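Local coordinates for protein CDA peptide synthetase I (Streptomyces coelicolor, PDB 5DU9) that belongs to the nonribosomal peptide synthetases and is represented here by a condensation domain, a two-lobed alpha/beta module of these multidomain enzymes, at residues His17-Ala22 / Gly155-Val160; Leu55-Thr60 / Pro97-Leu102; Glu61-Arg66 / Ile159-Thr164; Arg120-Asp125 / Arg383-Gly388. The protein carries 1 engineered substitution. One frame throughout, in Å; residues are numbered along the deposited sequence.

How the interactions relate
Interactions 1 and 3 share Ile159 and Val160, have centres 9 Å apart, and touch where Val156 packs on Ile161; together they hold the HHxxxDG loop from both segments 17-22 and 61-66. Interactions 1 and 4 supply residues of the ligand pocket: Cys18, Val19 and His158 from the first, Ser387 from the second, with centres 16 Å apart on the same six-stranded sheet. The side chains of Ile161 in interaction 3 and Ile385 in interaction 4 stay about 10 Å and 12 Å from the bound (2S)-2-amino-N-butyl-propanamide. Interaction 2 continues outward from interaction 3, its centre 11 Å away, with Thr99 against Leu63 and Cys64, and is packing remote from the pocket.

Interaction 1 (His17-Ala22 / Gly155-Val160); sequences HCVWLA and GVHHIV. Engineered in segment 17-22: Cys18 (natural residue Glu). With UM2 ((2S)-2-amino-N-butyl-propanamide), chain E.
His157, the last residue of strand 149-157, presents the edge of its imidazole to helix 14-24: Val19 CG1 lies 3.6 Å from His157 CE1, in the plane of the ring. That ring is fixed at both nitrogens. ND1 accepts the backbone N-H of Ile159 (N to ND1 3.1 Å) almost straight, at 166°, and NE2 pairs with Gln23 of the same helix. Histidine suits this buried spot because one flat ring serves two polar partners and still offers a carbon edge to a valine.

His158 follows, and the two open the HHxxxDG signature of condensation domains, completed by Asp162 and Gly163. With CG anti to the backbone N (chi1 -152°), the His158 ring reaches the ligand pocket, where NE2 accepts a hydrogen bond from NCQ of (2S)-2-amino-N-butyl-propanamide at 2.8 Å, in the ring plane. The other end of the ligand is covalently tied to the helix, CCH to SG of Cys18 at 1.8 Å; this cysteine is engineered, replacing a natural glutamate. Between the two anchors Val19 CG2 lies 3.7 Å from ligand CCJ, so the valine serves protein packing with one methyl and the pocket wall with the other.

Ile159 then crosses Val19, with Ile159 CB 3.7 Å from Val19 CG1. Its CD1 goes on to within 4.1 Å of Trp20 CB, near the plane of the indole at its edge.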
loop_
_atom_site.group_PDB
_atom_site.type_symbol
_atom_site.label_atom_id
_atom_site.label_comp_id
_atom_site.label_asym_id
_atom_site.label_seq_id
_atom_site.Cartn_x
_atom_site.Cartn_y
_atom_site.Cartn_z
ATOM N N HIS A 17 6.278 -14.235 -5.151
ATOM C CA HIS A 17 5.796 -15.325 -6.001
ATOM C C HIS A 17 4.443 -14.964 -6.615
ATOM O O HIS A 17 4.184 -15.242 -7.784
ATOM C CB HIS A 17 5.669 -16.629 -5.209
ATOM C CG HIS A 17 6.940 -17.418 -5.121
ATOM N ND1 HIS A 17 7.496 -18.056 -6.208
ATOM C CD2 HIS A 17 7.750 -17.691 -4.069
ATOM C CE1 HIS A 17 8.601 -18.679 -5.833
ATOM N NE2 HIS A 17 8.777 -18.474 -4.540
ATOM N N CYS A 18 3.585 -14.345 -5.810
ATOM C CA CYS A 18 2.253 -13.940 -6.253
ATOM C C CYS A 18 2.329 -12.917 -7.389
ATOM O O CYS A 18 1.649 -13.051 -8.415
ATOM C CB CYS A 18 1.464 -13.365 -5.072
ATOM S SG CYS A 18 -0.184 -12.731 -5.480
ATOM N N VAL A 19 3.153 -11.892 -7.201
ATOM C CA VAL A 19 3.327 -10.868 -8.218
ATOM C C VAL A 19 3.955 -11.469 -9.471
ATOM O O VAL A 19 3.548 -11.151 -10.585
ATOM C CB VAL A 19 4.191 -9.705 -7.696
ATOM C CG1 VAL A 19 4.519 -8.717 -8.811
ATOM C CG2 VAL A 19 3.465 -8.990 -6.567
ATOM N N TRP A 20 4.934 -12.351 -9.286
ATOM C CA TRP A 20 5.597 -12.965 -10.424
ATOM C C TRP A 20 4.592 -13.721 -11.294
ATOM O O TRP A 20 4.565 -13.541 -12.513
ATOM C CB TRP A 20 6.717 -13.904 -9.965
ATOM C CG TRP A 20 7.538 -14.399 -11.110
ATOM C CD1 TRP A 20 8.586 -13.757 -11.704
ATOM C CD2 TRP A 20 7.373 -15.633 -11.816
ATOM N NE1 TRP A 20 9.083 -14.513 -12.733
ATOM C CE2 TRP A 20 8.356 -15.671 -12.823
ATOM C CE3 TRP A 20 6.490 -16.709 -11.694
ATOM C CZ2 TRP A 20 8.484 -16.745 -13.700
ATOM C CZ3 TRP A 20 6.617 -17.772 -12.567
ATOM C CH2 TRP A 20 7.607 -17.784 -13.556
ATOM N N LEU A 21 3.757 -14.548 -10.668
ATOM C CA LEU A 21 2.752 -15.314 -11.405
ATOM C C LEU A 21 1.752 -14.402 -12.097
ATOM O O LEU A 21 1.336 -14.667 -13.221
ATOM C CB LEU A 21 2.000 -16.272 -10.479
ATOM C CG LEU A 21 2.742 -17.519 -9.991
ATOM C CD1 LEU A 21 1.836 -18.341 -9.086
ATOM C CD2 LEU A 21 3.234 -18.369 -11.153
ATOM N N ALA A 22 1.356 -13.332 -11.415
ATOM C CA ALA A 22 0.380 -12.406 -11.972
ATOM C C ALA A 22 0.967 -11.655 -13.166
ATOM O O ALA A 22 0.268 -11.374 -14.140
ATOM C CB ALA A 22 -0.087 -11.431 -10.910
ATOM N N GLY A 155 8.704 5.473 -7.950
ATOM C CA GLY A 155 7.978 4.500 -8.741
ATOM C C GLY A 155 8.689 3.175 -8.608
ATOM O O GLY A 155 9.916 3.126 -8.623
ATOM N N VAL A 156 7.926 2.098 -8.467
ATOM C CA VAL A 156 8.518 0.782 -8.303
ATOM C C VAL A 156 7.715 -0.265 -9.041
ATOM O O VAL A 156 6.579 -0.022 -9.454
ATOM C CB VAL A 156 8.607 0.369 -6.814
ATOM C CG1 VAL A 156 9.454 1.359 -6.023
ATOM C CG2 VAL A 156 7.210 0.244 -6.195
ATOM N N HIS A 157 8.328 -1.427 -9.216
ATOM C CA HIS A 157 7.576 -2.630 -9.511
ATOM C C HIS A 157 7.168 -3.215 -8.173
ATOM O O HIS A 157 7.987 -3.294 -7.262
ATOM C CB HIS A 157 8.391 -3.634 -10.313
ATOM C CG HIS A 157 7.553 -4.686 -10.962
ATOM N ND1 HIS A 157 6.866 -5.638 -10.239
ATOM C CD2 HIS A 157 7.269 -4.920 -12.264
ATOM C CE1 HIS A 157 6.202 -6.422 -11.072
ATOM N NE2 HIS A 157 6.426 -6.004 -12.305
ATOM N N HIS A 158 5.906 -3.607 -8.041
ATOM C CA HIS A 158 5.410 -4.115 -6.770
ATOM C C HIS A 158 6.218 -5.320 -6.270
ATOM O O HIS A 158 6.245 -5.593 -5.068
ATOM C CB HIS A 158 3.923 -4.479 -6.893
ATOM C CG HIS A 158 3.167 -4.369 -5.606
ATOM N ND1 HIS A 158 3.783 -4.403 -4.374
ATOM C CD2 HIS A 158 1.846 -4.200 -5.360
ATOM C CE1 HIS A 158 2.873 -4.273 -3.425
ATOM N NE2 HIS A 158 1.689 -4.151 -3.998
ATOM N N ILE A 159 6.896 -6.025 -7.170
ATOM C CA ILE A 159 7.628 -7.219 -6.762
ATOM C C ILE A 159 8.835 -6.898 -5.873
ATOM O O ILE A 159 9.319 -7.784 -5.178
ATOM C CB ILE A 159 8.098 -8.056 -7.988
ATOM C CG1 ILE A 159 8.352 -9.508 -7.567
ATOM C CG2 ILE A 159 9.335 -7.446 -8.648
ATOM C CD1 ILE A 159 8.506 -10.479 -8.729
ATOM N N VAL A 160 9.315 -5.651 -5.872
ATOM C CA VAL A 160 10.488 -5.310 -5.055
ATOM C C VAL A 160 10.162 -4.434 -3.836
ATOM O O VAL A 160 10.941 -4.402 -2.882
ATOM C CB VAL A 160 11.596 -4.595 -5.883
ATOM C CG1 VAL A 160 12.222 -5.562 -6.885
ATOM C CG2 VAL A 160 11.071 -3.355 -6.585
HETATM C CCH UM2 E . -0.712 -11.528 -4.246
HETATM C CCI UM2 E . 0.296 -10.405 -4.078
HETATM C CCJ UM2 E . 0.083 -9.262 -5.073
HETATM C CCK UM2 E . -1.018 -8.291 -4.645
HETATM N NCL UM2 E . -0.581 -7.268 -3.703
HETATM C CCM UM2 E . -0.971 -5.996 -3.810
HETATM O OCN UM2 E . -1.296 -5.483 -4.871
HETATM C CCO UM2 E . -1.027 -5.194 -2.540
HETATM C CCP UM2 E . -2.397 -5.369 -1.893
HETATM N NCQ UM2 E . -0.836 -3.761 -2.837
#

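Interaction 2 (Leu55-Thr60 / Pro97-Leu102); sequences LTVAGT and PYTPVL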
loop_
_atom_site.group_PDB
_atom_site.type_symbol
_atom_site.label_atom_id
_atom_site.label_comp_id
_atom_site.label_asym_id
_atom_site.label_seq_id
_atom_site.Cartn_x
_atom_site.Cartn_y
_atom_site.Cartn_z
ATOM N N LEU A 55 23.800 5.912 -2.713
ATOM C CA LEU A 55 24.195 5.242 -1.477
ATOM C C LEU A 55 23.035 4.443 -0.899
ATOM O O LEU A 55 23.222 3.342 -0.381
ATOM C CB LEU A 55 24.683 6.259 -0.445
ATOM C CG LEU A 55 25.979 7.003 -0.771
ATOM C CD1 LEU A 55 26.202 8.128 0.229
ATOM C CD2 LEU A 55 27.161 6.051 -0.773
ATOM N N THR A 56 21.836 5.004 -0.989
ATOM C CA THR A 56 20.655 4.365 -0.433
ATOM C C THR A 56 20.331 3.089 -1.195
ATOM O O THR A 56 20.105 2.038 -0.594
ATOM C CB THR A 56 19.440 5.308 -0.464
ATOM O OG1 THR A 56 19.696 6.442 0.376
ATOM C CG2 THR A 56 18.187 4.599 0.029
ATOM N N VAL A 57 20.301 3.182 -2.520
ATOM C CA VAL A 57 20.012 2.020 -3.349
ATOM C C VAL A 57 21.060 0.936 -3.103
ATOM O O VAL A 57 20.719 -0.227 -2.901
ATOM C CB VAL A 57 19.961 2.393 -4.849
ATOM C CG1 VAL A 57 19.901 1.145 -5.726
ATOM C CG2 VAL A 57 18.754 3.275 -5.126
ATOM N N ALA A 58 22.330 1.329 -3.093
ATOM C CA ALA A 58 23.427 0.385 -2.896
ATOM C C ALA A 58 23.250 -0.448 -1.623
ATOM O O ALA A 58 23.680 -1.601 -1.567
ATOM C CB ALA A 58 24.753 1.127 -2.853
ATOM N N GLY A 59 22.608 0.139 -0.616
ATOM C CA GLY A 59 22.412 -0.525 0.662
ATOM C C GLY A 59 21.055 -1.192 0.807
ATOM O O GLY A 59 20.722 -1.687 1.881
ATOM N N THR A 60 20.279 -1.210 -0.275
ATOM C CA THR A 60 18.928 -1.772 -0.264
ATOM C C THR A 60 18.831 -2.927 -1.254
ATOM O O THR A 60 18.610 -2.707 -2.444
ATOM C CB THR A 60 17.876 -0.704 -0.618
ATOM O OG1 THR A 60 18.031 0.432 0.240
ATOM C CG2 THR A 60 16.465 -1.259 -0.467
ATOM N N PRO A 97 25.113 -7.707 -14.736
ATOM C CA PRO A 97 24.695 -6.304 -14.853
ATOM C C PRO A 97 24.770 -5.548 -13.529
ATOM O O PRO A 97 24.542 -6.139 -12.476
ATOM C CB PRO A 97 23.244 -6.412 -15.337
ATOM C CG PRO A 97 22.786 -7.743 -14.874
ATOM C CD PRO A 97 23.988 -8.635 -14.947
ATOM N N TYR A 98 25.115 -4.265 -13.594
ATOM C CA TYR A 98 25.050 -3.383 -12.437
ATOM C C TYR A 98 23.656 -2.778 -12.355
ATOM O O TYR A 98 23.057 -2.454 -13.378
ATOM C CB TYR A 98 26.087 -2.257 -12.527
ATOM C CG TYR A 98 27.524 -2.671 -12.302
ATOM C CD1 TYR A 98 27.932 -3.221 -11.093
ATOM C CD2 TYR A 98 28.483 -2.472 -13.285
ATOM C CE1 TYR A 98 29.251 -3.586 -10.881
ATOM C CE2 TYR A 98 29.802 -2.833 -13.083
ATOM C CZ TYR A 98 30.182 -3.387 -11.878
ATOM O OH TYR A 98 31.495 -3.747 -11.673
ATOM N N THR A 99 23.138 -2.626 -11.143
ATOM C CA THR A 99 21.906 -1.875 -10.960
ATOM C C THR A 99 22.175 -0.419 -11.320
ATOM O O THR A 99 23.058 0.207 -10.732
ATOM C CB THR A 99 21.381 -1.966 -9.518
ATOM O OG1 THR A 99 20.940 -3.301 -9.259
ATOM C CG2 THR A 99 20.209 -1.004 -9.299
ATOM N N PRO A 100 21.425 0.127 -12.289
ATOM C CA PRO A 100 21.578 1.556 -12.569
ATOM C C PRO A 100 20.876 2.403 -11.517
ATOM O O PRO A 100 19.872 1.969 -10.950
ATOM C CB PRO A 100 20.920 1.717 -13.939
ATOM C CG PRO A 100 19.889 0.652 -13.978
ATOM C CD PRO A 100 20.443 -0.505 -13.188
ATOM N N VAL A 101 21.409 3.589 -11.253
ATOM C CA VAL A 101 20.774 4.516 -10.331
ATOM C C VAL A 101 20.680 5.889 -10.973
ATOM O O VAL A 101 21.682 6.460 -11.408
ATOM C CB VAL A 101 21.534 4.626 -9.003
ATOM C CG1 VAL A 101 20.731 5.467 -8.019
ATOM C CG2 VAL A 101 21.803 3.237 -8.427
ATOM N N LEU A 102 19.459 6.407 -11.024
ATOM C CA LEU A 102 19.187 7.689 -11.647
ATOM C C LEU A 102 18.136 8.452 -10.858
ATOM O O LEU A 102 17.035 7.948 -10.625
ATOM C CB LEU A 102 18.716 7.491 -13.089
ATOM C CG LEU A 102 18.235 8.742 -13.829
ATOM C CD1 LEU A 102 19.394 9.697 -14.074
ATOM C CD2 LEU A 102 17.556 8.358 -15.135
#
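The closing turn of helix 46-58 packs on the extended chain that leads into strand 103-107, an outermost strand of the six-stranded sheet, and Val57 joins the two by meeting Val101 and Thr99. Val57 and Val101 reach toward each other tip to tip, with both methyl pairs engaged: CG1 of Val57 is 3.9 Å from CG2 of Val101, and CG2 of Val57 is 4.1 Å from CG1 of Val101. Two beta-branched side chains, each with little torsional freedom, suit such a meeting, since the forked ends match without any need to fold up a longer chain.

Thr99 adds a looser touch, its CG2 4.2 Å from Val57 CG1. Its first torsion (chi1 -68°) divides the residue's work: the methyl stands anti to the backbone N and goes to the valine, while OG1, beside that nitrogen, is bonded to the carbonyl of Cys80. Threonine thus supplies an apolar surface on one branch and a tie to the neighbouring loop on the other.

The helix finishes just past the contact. Gly59 is the first residue to leave helical angles, and Thr60 turns back, its N 2.8 Å from Val57 O and its OG1 donating to Thr56 O at 2.8 Å from above the carbonyl plane. Thr56 itself packs on Phe169 and Leu173 of helix 163-182, while Val101 also touches Leu53 and Arg54. The contact thus ties a helix end to the loop entering an edge strand, within the chloramphenicol-acetyltransferase-like alpha/beta fold of condensation domains.

Interaction 3 (Glu61-Arg66 / Ile159-Thr164); sequences ETLCSR and IVIDGT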
loop_
_atom_site.group_PDB
_atom_site.type_symbol
_atom_site.label_atom_id
_atom_site.label_comp_id
_atom_site.label_asym_id
_atom_site.label_seq_id
_atom_site.Cartn_x
_atom_site.Cartn_y
_atom_site.Cartn_z
ATOM N N GLU A 61 18.982 -4.153 -0.759
ATOM C CA GLU A 61 19.124 -5.316 -1.633
ATOM C C GLU A 61 17.982 -5.440 -2.638
ATOM O O GLU A 61 18.210 -5.752 -3.802
ATOM C CB GLU A 61 19.222 -6.609 -0.810
ATOM C CG GLU A 61 19.432 -7.849 -1.669
ATOM C CD GLU A 61 19.751 -9.099 -0.865
ATOM O OE1 GLU A 61 19.876 -9.011 0.374
ATOM O OE2 GLU A 61 19.886 -10.175 -1.485
ATOM N N THR A 62 16.754 -5.189 -2.202
ATOM C CA THR A 62 15.614 -5.400 -3.083
ATOM C C THR A 62 15.639 -4.427 -4.264
ATOM O O THR A 62 15.183 -4.760 -5.357
ATOM C CB THR A 62 14.279 -5.267 -2.324
ATOM O OG1 THR A 62 13.223 -5.799 -3.133
ATOM C CG2 THR A 62 13.974 -3.822 -1.956
ATOM N N LEU A 63 16.195 -3.239 -4.055
ATOM C CA LEU A 63 16.280 -2.252 -5.125
ATOM C C LEU A 63 17.470 -2.507 -6.044
ATOM O O LEU A 63 17.664 -1.773 -7.012
ATOM C CB LEU A 63 16.369 -0.836 -4.549
ATOM C CG LEU A 63 15.100 -0.303 -3.878
ATOM C CD1 LEU A 63 15.383 1.049 -3.234
ATOM C CD2 LEU A 63 13.953 -0.189 -4.872
ATOM N N CYS A 64 18.260 -3.535 -5.731
ATOM C CA CYS A 64 19.389 -3.946 -6.565
ATOM C C CYS A 64 19.157 -5.325 -7.157
ATOM O O CYS A 64 20.100 -5.981 -7.598
ATOM C CB CYS A 64 20.687 -3.970 -5.756
ATOM S SG CYS A 64 21.229 -2.383 -5.154
ATOM N N SER A 65 17.907 -5.768 -7.154
ATOM C CA SER A 65 17.595 -7.141 -7.512
ATOM C C SER A 65 16.913 -7.252 -8.866
ATOM O O SER A 65 16.251 -6.323 -9.330
ATOM C CB SER A 65 16.711 -7.775 -6.439
ATOM O OG SER A 65 17.429 -7.958 -5.231
ATOM N N ARG A 66 17.104 -8.403 -9.499
ATOM C CA ARG A 66 16.340 -8.776 -10.678
ATOM C C ARG A 66 15.791 -10.176 -10.469
ATOM O O ARG A 66 16.151 -10.850 -9.500
ATOM C CB ARG A 66 17.200 -8.714 -11.933
ATOM C CG ARG A 66 18.374 -9.673 -11.942
ATOM C CD ARG A 66 19.233 -9.378 -13.145
ATOM N NE ARG A 66 20.237 -10.402 -13.408
ATOM C CZ ARG A 66 20.626 -10.772 -14.625
ATOM N NH1 ARG A 66 20.088 -10.217 -15.704
ATOM N NH2 ARG A 66 21.552 -11.708 -14.768
ATOM N N ILE A 159 6.896 -6.025 -7.170
ATOM C CA ILE A 159 7.628 -7.219 -6.762
ATOM C C ILE A 159 8.835 -6.898 -5.873
ATOM O O ILE A 159 9.319 -7.784 -5.178
ATOM C CB ILE A 159 8.098 -8.056 -7.988
ATOM C CG1 ILE A 159 8.352 -9.508 -7.567
ATOM C CG2 ILE A 159 9.335 -7.446 -8.648
ATOM C CD1 ILE A 159 8.506 -10.479 -8.729
ATOM N N VAL A 160 9.315 -5.651 -5.872
ATOM C CA VAL A 160 10.488 -5.310 -5.055
ATOM C C VAL A 160 10.162 -4.434 -3.836
ATOM O O VAL A 160 10.941 -4.402 -2.882
ATOM C CB VAL A 160 11.596 -4.595 -5.883
ATOM C CG1 VAL A 160 12.222 -5.562 -6.885
ATOM C CG2 VAL A 160 11.071 -3.355 -6.585
ATOM N N ILE A 161 9.031 -3.737 -3.860
ATOM C CA ILE A 161 8.713 -2.760 -2.811
ATOM C C ILE A 161 7.230 -2.748 -2.468
ATOM O O ILE A 161 6.385 -2.569 -3.353
ATOM C CB ILE A 161 9.144 -1.326 -3.235
ATOM C CG1 ILE A 161 10.675 -1.192 -3.245
ATOM C CG2 ILE A 161 8.530 -0.253 -2.324
ATOM C CD1 ILE A 161 11.337 -1.251 -1.875
ATOM N N ASP A 162 6.928 -2.943 -1.187
ATOM C CA ASP A 162 5.571 -2.786 -0.667
ATOM C C ASP A 162 5.439 -1.473 0.112
ATOM O O ASP A 162 6.387 -0.695 0.208
ATOM C CB ASP A 162 5.176 -3.983 0.211
ATOM C CG ASP A 162 6.177 -4.277 1.319
ATOM O OD1 ASP A 162 6.858 -3.346 1.797
ATOM O OD2 ASP A 162 6.257 -5.457 1.730
ATOM N N GLY A 163 4.256 -1.226 0.664
ATOM C CA GLY A 163 3.987 0.031 1.342
ATOM C C GLY A 163 4.928 0.303 2.498
ATOM O O GLY A 163 5.448 1.413 2.641
ATOM N N THR A 164 5.141 -0.711 3.332
ATOM C CA THR A 164 6.049 -0.608 4.463
ATOM C C THR A 164 7.443 -0.204 3.994
ATOM O O THR A 164 8.112 0.611 4.628
ATOM C CB THR A 164 6.126 -1.945 5.230
ATOM O OG1 THR A 164 4.844 -2.236 5.797
ATOM C CG2 THR A 164 7.167 -1.898 6.347
#
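A first torsion of -166° sets Thr62 OG1 anti to its own nitrogen and aims it at the carbonyl of Val160, while the methyl CG2, wedged between N and the carbonyl carbon, turns to Ile161. The accepting peptide lies inside the HHxxxDG motif of condensation domains, in the stretch between its histidines and its Asp162-Gly163 end. OG1 donates to Val160 O at 2.7 Å, in the carbonyl plane and on a lone pair, with a C=O...O angle of 117°. Threonine fits because a short hydroxyl can satisfy this buried carbonyl while its methyl closes the apolar side: CG2 lies 3.7 Å from CD1 of Ile161, the two side chains crossing at about a right angle. Leu63 adds CD2, 3.8 Å from Ile161 CG1, and packs further on Phe169.

Beyond this apolar patch Asp162 takes the N-cap position of helix 163-182 and forms a salt bridge with Arg297. On the other side of the contact the short 3-10 turn is locked at Glu61, whose O accepts from Cys64 N at 2.9 Å on one face of the carbonyl plane and from Ser65 OG at 2.7 Å on the opposite face.

Interaction 4 (Arg120-Asp125 / Arg383-Gly388); sequences RWMDRD and RSISSG
Met122 reaches from helix 114-126 to Ile385 and makes the tight part of this contact. The two side chains cross at about a right angle, with the thioether end laid against the tip of the isoleucine: Met122 CE is 3.6 Å and SD 3.8 Å from Ile385 CD1. A bend at the last torsion of Met122 (chi3 -71°) turns its methyl aside, which also brings CE to 3.9 Å from Arg383 NH2, approaching the guanidinium obliquely. A long, unbranched methionine suits the distance between the backbones, the CA atoms of Met122 and Ile385 being 8.0 Å apart.

The rest is looser. Arg383 contributes NH2 at the end of its extended chain, while NE forms a salt bridge with Glu39 and NH1 bonds Gln119. Asp123 lies at the margin, its side chain no closer than 4.7 Å to segment 383-388. On the exposed side of the helix Arg120 and Arg124 lie face to face with an offset, Arg120 NH2 standing 3.3 Å above the plane of the Arg124 guanidinium.

Ile385 marks a corner in the chain: with Ser386 it forms a classic beta bulge facing Gly35 of strand 33-40, before the chain runs on to Ser387 at the ligand pocket. Met122 also rests on Leu151 and Tyr153 of strand 149-157; strand 33-40 lies between that strand and 379-384 in the sheet.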
loop_
_atom_site.group_PDB
_atom_site.type_symbol
_atom_site.label_atom_id
_atom_site.label_comp_id
_atom_site.label_asym_id
_atom_site.label_seq_id
_atom_site.Cartn_x
_atom_site.Cartn_y
_atom_site.Cartn_z
ATOM N N ARG A 120 0.940 14.222 -13.996
ATOM C CA ARG A 120 0.917 13.683 -15.349
ATOM C C ARG A 120 2.200 12.904 -15.635
ATOM O O ARG A 120 2.163 11.847 -16.265
ATOM C CB ARG A 120 0.735 14.809 -16.369
ATOM C CG ARG A 120 0.687 14.330 -17.808
ATOM C CD ARG A 120 0.328 15.454 -18.765
ATOM N NE ARG A 120 0.495 15.046 -20.156
ATOM C CZ ARG A 120 1.674 14.897 -20.753
ATOM N NH1 ARG A 120 2.796 15.119 -20.081
ATOM N NH2 ARG A 120 1.732 14.522 -22.024
ATOM N N TRP A 121 3.328 13.422 -15.161
ATOM C CA TRP A 121 4.613 12.755 -15.356
ATOM C C TRP A 121 4.645 11.414 -14.635
ATOM O O TRP A 121 5.098 10.407 -15.187
ATOM C CB TRP A 121 5.764 13.637 -14.861
ATOM C CG TRP A 121 7.105 13.204 -15.378
ATOM C CD1 TRP A 121 7.787 13.740 -16.430
ATOM C CD2 TRP A 121 7.921 12.141 -14.871
ATOM N NE1 TRP A 121 8.978 13.079 -16.610
ATOM C CE2 TRP A 121 9.081 12.092 -15.668
ATOM C CE3 TRP A 121 7.781 11.226 -13.824
ATOM C CZ2 TRP A 121 10.098 11.166 -15.445
ATOM C CZ3 TRP A 121 8.790 10.307 -13.611
ATOM C CH2 TRP A 121 9.933 10.285 -14.417
ATOM N N MET A 122 4.165 11.406 -13.394
ATOM C CA MET A 122 4.157 10.192 -12.590
ATOM C C MET A 122 3.212 9.149 -13.186
ATOM O O MET A 122 3.523 7.959 -13.199
ATOM C CB MET A 122 3.760 10.512 -11.146
ATOM C CG MET A 122 4.796 11.343 -10.400
ATOM S SD MET A 122 4.398 11.620 -8.662
ATOM C CE MET A 122 3.032 12.766 -8.790
ATOM N N ASP A 123 2.065 9.596 -13.683
ATOM C CA ASP A 123 1.102 8.690 -14.302
ATOM C C ASP A 123 1.689 8.020 -15.542
ATOM O O ASP A 123 1.483 6.830 -15.774
ATOM C CB ASP A 123 -0.177 9.439 -14.678
ATOM C CG ASP A 123 -0.991 9.856 -13.471
ATOM O OD1 ASP A 123 -0.808 9.260 -12.390
ATOM O OD2 ASP A 123 -1.822 10.776 -13.608
ATOM N N ARG A 124 2.420 8.789 -16.337
ATOM C CA ARG A 124 3.036 8.252 -17.540
ATOM C C ARG A 124 4.189 7.309 -17.187
ATOM O O ARG A 124 4.420 6.316 -17.870
ATOM C CB ARG A 124 3.513 9.391 -18.439
ATOM C CG ARG A 124 2.362 10.194 -19.025
ATOM C CD ARG A 124 2.831 11.469 -19.703
ATOM N NE ARG A 124 3.539 11.200 -20.951
ATOM C CZ ARG A 124 2.949 11.039 -22.133
ATOM N NH1 ARG A 124 1.628 11.110 -22.245
ATOM N NH2 ARG A 124 3.683 10.799 -23.211
ATOM N N ASP A 125 4.903 7.610 -16.110
ATOM C CA ASP A 125 5.968 6.722 -15.662
ATOM C C ASP A 125 5.382 5.399 -15.184
ATOM O O ASP A 125 5.886 4.327 -15.522
ATOM C CB ASP A 125 6.788 7.365 -14.544
ATOM C CG ASP A 125 7.949 6.491 -14.104
ATOM O OD1 ASP A 125 9.026 6.582 -14.728
ATOM O OD2 ASP A 125 7.773 5.701 -13.154
ATOM N N ARG A 383 2.529 10.744 0.206
ATOM C CA ARG A 383 1.200 10.467 -0.316
ATOM C C ARG A 383 1.272 9.372 -1.368
ATOM O O ARG A 383 2.264 9.226 -2.089
ATOM C CB ARG A 383 0.534 11.731 -0.877
ATOM C CG ARG A 383 0.970 12.196 -2.258
ATOM C CD ARG A 383 -0.030 13.224 -2.783
ATOM N NE ARG A 383 0.455 13.961 -3.951
ATOM C CZ ARG A 383 0.093 13.727 -5.212
ATOM N NH1 ARG A 383 -0.774 12.765 -5.511
ATOM N NH2 ARG A 383 0.603 14.467 -6.187
ATOM N N SER A 384 0.205 8.592 -1.424
ATOM C CA SER A 384 0.126 7.450 -2.319
ATOM C C SER A 384 -0.142 7.910 -3.747
ATOM O O SER A 384 -0.866 8.881 -3.967
ATOM C CB SER A 384 -0.970 6.494 -1.840
ATOM O OG SER A 384 -1.049 5.346 -2.662
ATOM N N ILE A 385 0.462 7.226 -4.715
ATOM C CA ILE A 385 0.195 7.493 -6.128
ATOM C C ILE A 385 -0.616 6.343 -6.707
ATOM O O ILE A 385 -1.623 6.560 -7.379
ATOM C CB ILE A 385 1.502 7.688 -6.936
ATOM C CG1 ILE A 385 2.235 8.954 -6.476
ATOM C CG2 ILE A 385 1.219 7.761 -8.434
ATOM C CD1 ILE A 385 1.466 10.255 -6.689
ATOM N N SER A 386 -0.166 5.122 -6.441
ATOM C CA SER A 386 -0.903 3.925 -6.818
ATOM C C SER A 386 -0.431 2.765 -5.955
ATOM O O SER A 386 0.748 2.429 -5.961
ATOM C CB SER A 386 -0.714 3.608 -8.298
ATOM O OG SER A 386 -1.452 2.456 -8.661
ATOM N N SER A 387 -1.348 2.159 -5.205
ATOM C CA SER A 387 -0.975 1.130 -4.236
ATOM C C SER A 387 -0.916 -0.272 -4.841
ATOM O O SER A 387 -0.329 -1.173 -4.250
ATOM C CB SER A 387 -1.949 1.133 -3.049
ATOM O OG SER A 387 -3.180 0.498 -3.367
ATOM N N GLY A 388 -1.508 -0.454 -6.017
ATOM C CA GLY A 388 -1.507 -1.752 -6.668
ATOM C C GLY A 388 -2.705 -1.931 -7.576
ATOM O O GLY A 388 -3.659 -1.157 -7.503
#